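Local coordinates for A rubisco-like protein (Burkholderia fungorum, PDB 3NWR) that is probably a lyase-class relative of the RuBisCO large chain, keeping a carboxylated lysine but perhaps catalysing another reaction, and pairs as two subunits, at residues P27-G41 and R56-E68. Residues are numbered along the deposited sequence; the frame is centred on the assembly and turned at random.
Sequences PARVADVMAGEQSSG and RSRASVLRIEELE. With SO4 (sulfate ion), chain D.
Arg58, in the loop that leads into edge strand 60-70, binds Asp32 of helix 27-37, which packs against the four-stranded antiparallel sheet of the RuBisCO-type N-terminal domain, beside its outermost strand within the chain, 60-70. The guanidinium grips the carboxylate end-on: NH1 of Arg58 meets OD1 of Asp32 at 3.0 Å and NH2 meets OD2 at 2.9 Å. The two planes lie 30° apart, and both donors approach from above the carboxylate plane. Bends at chi2 (58°) and chi3 fold the arginine back over the helix end, where CA of Gly36 sits above the centre of one guanidinium face. NH1 also donates to the carbonyl O of Ala59, which holds the flat group against rotation. A water bonded to OD1 of Asp32 and accepting from the backbone N of Val61 carries the link into the strand.

Beside this polar pair the helix presents small residues: CB of Ala31 lies 3.9 Å from CG2 of Val61, and CD1 of Ile64 presses tightly on CB of Ala28. Further along the strand, Glu66 pairs with Arg90 of strand 89-99 while passing near Pro27.

Beyond the helix, Ser40 OG and Ser57 OG share a hydrogen bond of 3.0 Å, and Val172 of the second subunit packs on both serines. Ser39 OG joins the helix's last turn to the residue just before the strand: it donates to O of Ala35 and accepts from N of Ala59 at 2.9 Å, nearly straight at 171°.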
ATOM      1  N   PRO A  27      13.352  24.151   6.576  1.00 18.90           N
ATOM      2  CA  PRO A  27      12.459  23.525   5.585  1.00 18.32           C
ATOM      3  C   PRO A  27      13.022  23.509   4.166  1.00 18.75           C
ATOM      4  O   PRO A  27      12.879  22.502   3.474  1.00 17.26           O
ATOM      5  CB  PRO A  27      11.198  24.387   5.655  1.00 18.90           C
ATOM      6  CG  PRO A  27      11.171  24.868   7.089  1.00 20.60           C
ATOM      7  CD  PRO A  27      12.630  25.101   7.444  1.00 20.18           C
ATOM      8  N   ALA A  28      13.652  24.593   3.725  1.00 21.00           N
ATOM      9  CA  ALA A  28      14.179  24.629   2.367  1.00 19.78           C
ATOM     10  C   ALA A  28      15.282  23.601   2.149  1.00 19.83           C
ATOM     11  O   ALA A  28      15.332  22.957   1.105  1.00 20.77           O
ATOM     12  CB  ALA A  28      14.678  26.033   2.015  1.00 25.69           C
ATOM     13  N   ARG A  29      16.168  23.445   3.133  1.00 20.46           N
ATOM     14  CA  ARG A  29      17.233  22.452   3.036  1.00 22.46           C
ATOM     15  C   ARG A  29      16.640  21.048   2.980  1.00 22.37           C
ATOM     16  O   ARG A  29      17.062  20.213   2.176  1.00 19.43           O
ATOM     17  CB  ARG A  29      18.191  22.559   4.218  1.00 26.78           C
ATOM     18  CG  ARG A  29      19.377  21.614   4.111  1.00 34.63           C
ATOM     19  CD  ARG A  29      19.939  21.260   5.478  1.00 39.52           C
ATOM     20  NE  ARG A  29      20.274  19.840   5.554  1.00 41.72           N
ATOM     21  CZ  ARG A  29      20.186  19.113   6.662  1.00 43.61           C
ATOM     22  NH1 ARG A  29      19.777  19.677   7.790  1.00 42.13           N
ATOM     23  NH2 ARG A  29      20.505  17.824   6.642  1.00 48.58           N
ATOM     24  N   VAL A  30      15.657  20.801   3.838  1.00 18.21           N
ATOM     25  CA  VAL A  30      15.007  19.501   3.888  1.00 17.63           C
ATOM     26  C   VAL A  30      14.301  19.208   2.572  1.00 18.89           C
ATOM     27  O   VAL A  30      14.373  18.089   2.068  1.00 17.89           O
ATOM     28  CB  VAL A  30      14.048  19.405   5.093  1.00 17.04           C
ATOM     29  CG1 VAL A  30      13.315  18.067   5.110  1.00 18.76           C
ATOM     30  CG2 VAL A  30      14.840  19.600   6.385  1.00 19.71           C
ATOM     31  N   ALA A  31      13.641  20.214   2.003  1.00 17.39           N
ATOM     32  CA  ALA A  31      12.973  20.032   0.718  1.00 17.80           C
ATOM     33  C   ALA A  31      13.975  19.602  -0.346  1.00 17.01           C
ATOM     34  O   ALA A  31      13.680  18.753  -1.187  1.00 18.50           O
ATOM     35  CB  ALA A  31      12.253  21.319   0.302  1.00 17.76           C
ATOM     36  N   ASP A  32      15.177  20.167  -0.321  1.00 17.67           N
ATOM     37  CA  ASP A  32      16.147  19.773  -1.331  1.00 20.17           C
ATOM     38  C   ASP A  32      16.754  18.395  -1.050  1.00 19.43           C
ATOM     39  O   ASP A  32      17.117  17.672  -1.978  1.00 19.30           O
ATOM     40  CB  ASP A  32      17.237  20.822  -1.527  1.00 24.15           C
ATOM     41  CG  ASP A  32      18.056  20.561  -2.777  1.00 24.36           C
ATOM     42  OD1 ASP A  32      17.491  20.648  -3.892  1.00 24.77           O
ATOM     43  OD2 ASP A  32      19.254  20.255  -2.638  1.00 26.38           O
ATOM     44  N   VAL A  33      16.863  18.032   0.226  1.00 16.70           N
ATOM     45  CA  VAL A  33      17.213  16.661   0.579  1.00 16.86           C
ATOM     46  C   VAL A  33      16.193  15.709  -0.054  1.00 17.80           C
ATOM     47  O   VAL A  33      16.565  14.720  -0.685  1.00 18.08           O
ATOM     48  CB  VAL A  33      17.252  16.447   2.097  1.00 17.45           C
ATOM     49  CG1 VAL A  33      17.260  14.954   2.422  1.00 20.43           C
ATOM     50  CG2 VAL A  33      18.474  17.129   2.699  1.00 19.80           C
ATOM     51  N   MET A  34      14.910  16.026   0.099  1.00 17.58           N
ATOM     52  CA  MET A  34      13.852  15.226  -0.520  1.00 16.13           C
ATOM     53  C   MET A  34      14.016  15.130  -2.031  1.00 18.24           C
ATOM     54  O   MET A  34      13.947  14.043  -2.611  1.00 16.23           O
ATOM     55  CB  MET A  34      12.475  15.807  -0.185  1.00 17.12           C
ATOM     56  CG  MET A  34      12.191  15.832   1.291  1.00 18.44           C
ATOM     57  SD  MET A  34      10.643  16.685   1.657  1.00 23.59           S
ATOM     58  CE  MET A  34       9.521  15.616   0.741  1.00 21.51           C
ATOM     59  N   ALA A  35      14.235  16.273  -2.673  1.00 17.22           N
ATOM     60  CA  ALA A  35      14.398  16.314  -4.121  1.00 16.92           C
ATOM     61  C   ALA A  35      15.578  15.455  -4.566  1.00 18.82           C
ATOM     62  O   ALA A  35      15.483  14.696  -5.539  1.00 18.07           O
ATOM     63  CB  ALA A  35      14.585  17.757  -4.587  1.00 18.44           C
ATOM     64  N   GLY A  36      16.690  15.571  -3.848  1.00 17.39           N
ATOM     65  CA  GLY A  36      17.893  14.839  -4.198  1.00 19.09           C
ATOM     66  C   GLY A  36      17.741  13.350  -3.980  1.00 19.54           C
ATOM     67  O   GLY A  36      18.107  12.543  -4.841  1.00 20.19           O
ATOM     68  N   GLU A  37      17.198  12.980  -2.826  1.00 16.78           N
ATOM     69  CA  GLU A  37      17.064  11.570  -2.485  1.00 20.72           C
ATOM     70  C   GLU A  37      16.146  10.824  -3.443  1.00 20.31           C
ATOM     71  O   GLU A  37      16.368   9.647  -3.724  1.00 19.67           O
ATOM     72  CB  GLU A  37      16.573  11.409  -1.048  1.00 19.98           C
ATOM     73  CG  GLU A  37      17.640  11.748  -0.031  1.00 22.71           C
ATOM     74  CD  GLU A  37      18.843  10.838  -0.166  1.00 29.68           C
ATOM     75  OE1 GLU A  37      18.686   9.623   0.086  1.00 35.44           O
ATOM     76  OE2 GLU A  37      19.930  11.330  -0.543  1.00 34.57           O
ATOM     77  N   GLN A  38      15.129  11.514  -3.953  1.00 17.12           N
ATOM     78  CA  GLN A  38      14.152  10.888  -4.844  1.00 17.07           C
ATOM     79  C   GLN A  38      14.553  11.003  -6.310  1.00 16.56           C
ATOM     80  O   GLN A  38      13.789  10.630  -7.203  1.00 17.79           O
ATOM     81  CB  GLN A  38      12.762  11.486  -4.630  1.00 14.45           C
ATOM     82  CG  GLN A  38      12.206  11.279  -3.221  1.00 15.67           C
ATOM     83  CD  GLN A  38      12.309   9.838  -2.747  1.00 20.17           C
ATOM     84  OE1 GLN A  38      13.134   9.513  -1.887  1.00 25.73           O
ATOM     85  NE2 GLN A  38      11.472   8.970  -3.302  1.00 15.35           N
ATOM     86  N   SER A  39      15.751  11.516  -6.552  1.00 18.17           N
ATOM     87  CA  SER A  39      16.284  11.580  -7.904  1.00 17.87           C
ATOM     88  C   SER A  39      17.777  11.264  -7.902  1.00 21.19           C
ATOM     89  O   SER A  39      18.175  10.210  -7.407  1.00 22.97           O
ATOM     90  CB  SER A  39      15.959  12.918  -8.582  1.00 18.18           C
ATOM     91  OG  SER A  39      16.575  14.012  -7.926  1.00 17.82           O
ATOM     92  N   SER A  40      18.601  12.166  -8.423  1.00 18.61           N
ATOM     93  CA  SER A  40      20.030  11.872  -8.600  1.00 21.38           C
ATOM     94  C   SER A  40      20.975  12.509  -7.569  1.00 27.56           C
ATOM     95  O   SER A  40      22.178  12.642  -7.824  1.00 27.35           O
ATOM     96  CB  SER A  40      20.474  12.297  -9.992  1.00 23.51           C
ATOM     97  OG  SER A  40      20.210  13.673 -10.191  1.00 24.01           O
ATOM     98  N   GLY A  41      20.438  12.899  -6.418  1.00 27.02           N
ATOM     99  CA  GLY A  41      21.250  13.455  -5.347  1.00 26.25           C
ATOM    100  C   GLY A  41      21.941  14.746  -5.744  1.00 35.64           C
ATOM    101  O   GLY A  41      23.171  14.793  -5.842  1.00 43.64           O
ATOM    102  N   ARG A  56      19.583  16.468 -16.437  1.00 33.24           N
ATOM    103  CA  ARG A  56      18.551  15.618 -17.019  1.00 31.25           C
ATOM    104  C   ARG A  56      17.829  14.791 -15.957  1.00 27.47           C
ATOM    105  O   ARG A  56      16.813  14.157 -16.246  1.00 27.21           O
ATOM    106  CB  ARG A  56      19.177  14.670 -18.043  1.00 30.07           C
ATOM    107  CG  ARG A  56      20.106  13.629 -17.420  1.00 31.71           C
ATOM    108  CD  ARG A  56      20.840  12.810 -18.469  1.00 37.07           C
ATOM    109  NE  ARG A  56      21.811  11.901 -17.864  1.00 37.82           N
ATOM    110  CZ  ARG A  56      22.868  11.402 -18.500  1.00 46.70           C
ATOM    111  NH1 ARG A  56      23.093  11.724 -19.768  1.00 50.02           N
ATOM    112  NH2 ARG A  56      23.707  10.584 -17.868  1.00 41.44           N
ATOM    113  N   SER A  57      18.358  14.793 -14.736  1.00 26.79           N
ATOM    114  CA  SER A  57      17.913  13.822 -13.738  1.00 22.00           C
ATOM    115  C   SER A  57      17.671  14.356 -12.331  1.00 21.35           C
ATOM    116  O   SER A  57      17.112  13.651 -11.499  1.00 23.01           O
ATOM    117  CB  SER A  57      18.911  12.669 -13.652  1.00 21.67           C
ATOM    118  OG  SER A  57      20.149  13.111 -13.110  1.00 22.62           O
ATOM    119  N   ARG A  58      18.102  15.575 -12.039  1.00 19.16           N
ATOM    120  CA  ARG A  58      17.949  16.081 -10.679  1.00 17.61           C
ATOM    121  C   ARG A  58      16.608  16.796 -10.510  1.00 18.88           C
ATOM    122  O   ARG A  58      16.300  17.743 -11.244  1.00 20.79           O
ATOM    123  CB  ARG A  58      19.131  16.996 -10.311  1.00 19.38           C
ATOM    124  CG  ARG A  58      19.068  17.643  -8.927  1.00 22.22           C
ATOM    125  CD  ARG A  58      18.968  16.604  -7.820  1.00 20.89           C
ATOM    126  NE  ARG A  58      19.619  17.035  -6.581  1.00 20.50           N
ATOM    127  CZ  ARG A  58      19.101  17.894  -5.707  1.00 20.50           C
ATOM    128  NH1 ARG A  58      17.907  18.440  -5.921  1.00 20.84           N
ATOM    129  NH2 ARG A  58      19.782  18.207  -4.612  1.00 23.87           N
ATOM    130  N   ALA A  59      15.794  16.315  -9.571  1.00 19.37           N
ATOM    131  CA  ALA A  59      14.541  16.991  -9.230  1.00 18.09           C
ATOM    132  C   ALA A  59      14.853  18.324  -8.555  1.00 18.29           C
ATOM    133  O   ALA A  59      15.926  18.499  -7.980  1.00 19.71           O
ATOM    134  CB  ALA A  59      13.690  16.116  -8.315  1.00 17.99           C
ATOM    135  N   SER A  60      13.921  19.265  -8.617  0.59 18.80           N
ATOM    136  CA  SER A  60      14.153  20.563  -7.999  0.59 20.21           C
ATOM    137  C   SER A  60      12.974  21.027  -7.164  0.59 18.78           C
ATOM    138  O   SER A  60      11.844  20.566  -7.341  0.59 18.73           O
ATOM    139  CB  SER A  60      14.480  21.612  -9.061  0.59 21.64           C
ATOM    140  OG  SER A  60      13.419  21.724  -9.985  0.59 20.78           O
ATOM    141  N   VAL A  61      13.255  21.944  -6.247  1.00 18.38           N
ATOM    142  CA  VAL A  61      12.233  22.530  -5.398  1.00 19.54           C
ATOM    143  C   VAL A  61      11.723  23.798  -6.071  1.00 20.75           C
ATOM    144  O   VAL A  61      12.489  24.740  -6.287  1.00 24.55           O
ATOM    145  CB  VAL A  61      12.797  22.869  -4.015  1.00 20.24           C
ATOM    146  CG1 VAL A  61      11.714  23.462  -3.138  1.00 21.28           C
ATOM    147  CG2 VAL A  61      13.401  21.623  -3.368  1.00 22.75           C
ATOM    148  N   LEU A  62      10.443  23.812  -6.427  1.00 16.56           N
ATOM    149  CA  LEU A  62       9.866  24.940  -7.160  1.00 19.22           C
ATOM    150  C   LEU A  62       9.219  25.949  -6.224  1.00 19.47           C
ATOM    151  O   LEU A  62       9.145  27.136  -6.542  1.00 20.15           O
ATOM    152  CB  LEU A  62       8.816  24.468  -8.172  1.00 19.77           C
ATOM    153  CG  LEU A  62       9.284  23.641  -9.369  1.00 26.84           C
ATOM    154  CD1 LEU A  62       8.114  23.390 -10.316  1.00 23.68           C
ATOM    155  CD2 LEU A  62      10.439  24.327 -10.089  1.00 31.67           C
ATOM    156  N   ARG A  63       8.725  25.477  -5.085  1.00 17.23           N
ATOM    157  CA  ARG A  63       7.993  26.342  -4.163  1.00 17.51           C
ATOM    158  C   ARG A  63       8.210  25.909  -2.732  1.00 19.18           C
ATOM    159  O   ARG A  63       8.205  24.716  -2.429  1.00 18.05           O
ATOM    160  CB  ARG A  63       6.485  26.317  -4.460  1.00 17.61           C
ATOM    161  CG  ARG A  63       6.097  26.937  -5.792  1.00 28.44           C
ATOM    162  CD  ARG A  63       4.583  27.128  -5.929  1.00 30.74           C
ATOM    163  NE  ARG A  63       3.915  25.942  -6.458  1.00 35.89           N
ATOM    164  CZ  ARG A  63       3.933  25.581  -7.738  1.00 36.77           C
ATOM    165  NH1 ARG A  63       4.602  26.305  -8.627  1.00 41.54           N
ATOM    166  NH2 ARG A  63       3.292  24.490  -8.132  1.00 37.42           N
ATOM    167  N   ILE A  64       8.381  26.882  -1.844  1.00 16.57           N
ATOM    168  CA  ILE A  64       8.369  26.620  -0.417  1.00 16.53           C
ATOM    169  C   ILE A  64       7.538  27.713   0.230  1.00 21.61           C
ATOM    170  O   ILE A  64       7.694  28.891  -0.097  1.00 20.90           O
ATOM    171  CB  ILE A  64       9.778  26.655   0.193  1.00 20.08           C
ATOM    172  CG1 ILE A  64      10.676  25.605  -0.459  1.00 21.30           C
ATOM    173  CG2 ILE A  64       9.706  26.431   1.703  1.00 21.99           C
ATOM    174  CD1 ILE A  64      12.148  25.804  -0.183  1.00 28.47           C
ATOM    175  N   GLU A  65       6.637  27.327   1.122  1.00 16.25           N
ATOM    176  CA  GLU A  65       5.881  28.307   1.896  1.00 19.37           C
ATOM    177  C   GLU A  65       5.846  27.850   3.337  1.00 19.65           C
ATOM    178  O   GLU A  65       5.260  26.815   3.640  1.00 19.07           O
ATOM    179  CB  GLU A  65       4.451  28.467   1.374  1.00 22.21           C
ATOM    180  CG  GLU A  65       3.644  29.492   2.173  1.00 28.38           C
ATOM    181  CD  GLU A  65       2.179  29.564   1.763  1.00 39.71           C
ATOM    182  OE1 GLU A  65       1.730  28.719   0.959  1.00 41.33           O
ATOM    183  OE2 GLU A  65       1.472  30.468   2.254  1.00 48.83           O
ATOM    184  N   GLU A  66       6.478  28.604   4.231  1.00 17.78           N
ATOM    185  CA  GLU A  66       6.466  28.219   5.635  1.00 19.12           C
ATOM    186  C   GLU A  66       5.120  28.534   6.282  1.00 21.73           C
ATOM    187  O   GLU A  66       4.540  29.592   6.053  1.00 22.22           O
ATOM    188  CB  GLU A  66       7.604  28.876   6.415  1.00 23.90           C
ATOM    189  CG  GLU A  66       7.622  28.460   7.882  1.00 24.19           C
ATOM    190  CD  GLU A  66       9.017  28.309   8.443  1.00 25.38           C
ATOM    191  OE1 GLU A  66       9.997  28.608   7.725  1.00 28.87           O
ATOM    192  OE2 GLU A  66       9.141  27.893   9.610  1.00 26.18           O
ATOM    193  N   LEU A  67       4.632  27.590   7.083  1.00 18.90           N
ATOM    194  CA  LEU A  67       3.355  27.700   7.761  1.00 20.06           C
ATOM    195  C   LEU A  67       3.615  27.885   9.248  1.00 19.03           C
ATOM    196  O   LEU A  67       4.764  27.999   9.674  1.00 21.88           O
ATOM    197  CB  LEU A  67       2.541  26.425   7.528  1.00 20.04           C
ATOM    198  CG  LEU A  67       2.405  26.008   6.065  1.00 21.00           C
ATOM    199  CD1 LEU A  67       1.729  24.640   5.917  1.00 23.77           C
ATOM    200  CD2 LEU A  67       1.654  27.075   5.280  1.00 24.79           C
ATOM    201  N   GLU A  68       2.550  27.911  10.041  1.00 23.71           N
ATOM    202  CA  GLU A  68       2.696  27.979  11.489  1.00 28.39           C
ATOM    203  C   GLU A  68       3.384  26.713  12.009  1.00 26.72           C
ATOM    204  O   GLU A  68       3.026  25.598  11.623  1.00 25.93           O
ATOM    205  CB  GLU A  68       1.334  28.167  12.160  1.00 32.16           C
ATOM    206  CG  GLU A  68       1.416  28.397  13.661  1.00 36.95           C
ATOM    207  CD  GLU A  68       0.056  28.602  14.298  1.00 47.53           C
ATOM    208  OE1 GLU A  68       0.008  29.022  15.474  1.00 49.86           O
ATOM    209  OE2 GLU A  68      -0.964  28.345  13.622  1.00 54.56           O
TER
HETATM  210  S   SO4 D 435      19.586  23.031   9.326  0.49 36.58           S
HETATM  211  O1  SO4 D 435      20.431  21.894   9.680  0.74 40.88           O
HETATM  212  O2  SO4 D 435      18.834  23.466  10.498  0.60 36.53           O
HETATM  213  O3  SO4 D 435      18.666  22.654   8.262  0.72 31.79           O
HETATM  214  O4  SO4 D 435      20.435  24.125   8.857  0.46 47.87           O
HETATM  215  O   HOH W   1      16.121  22.229  -5.357  1.00 30.85           O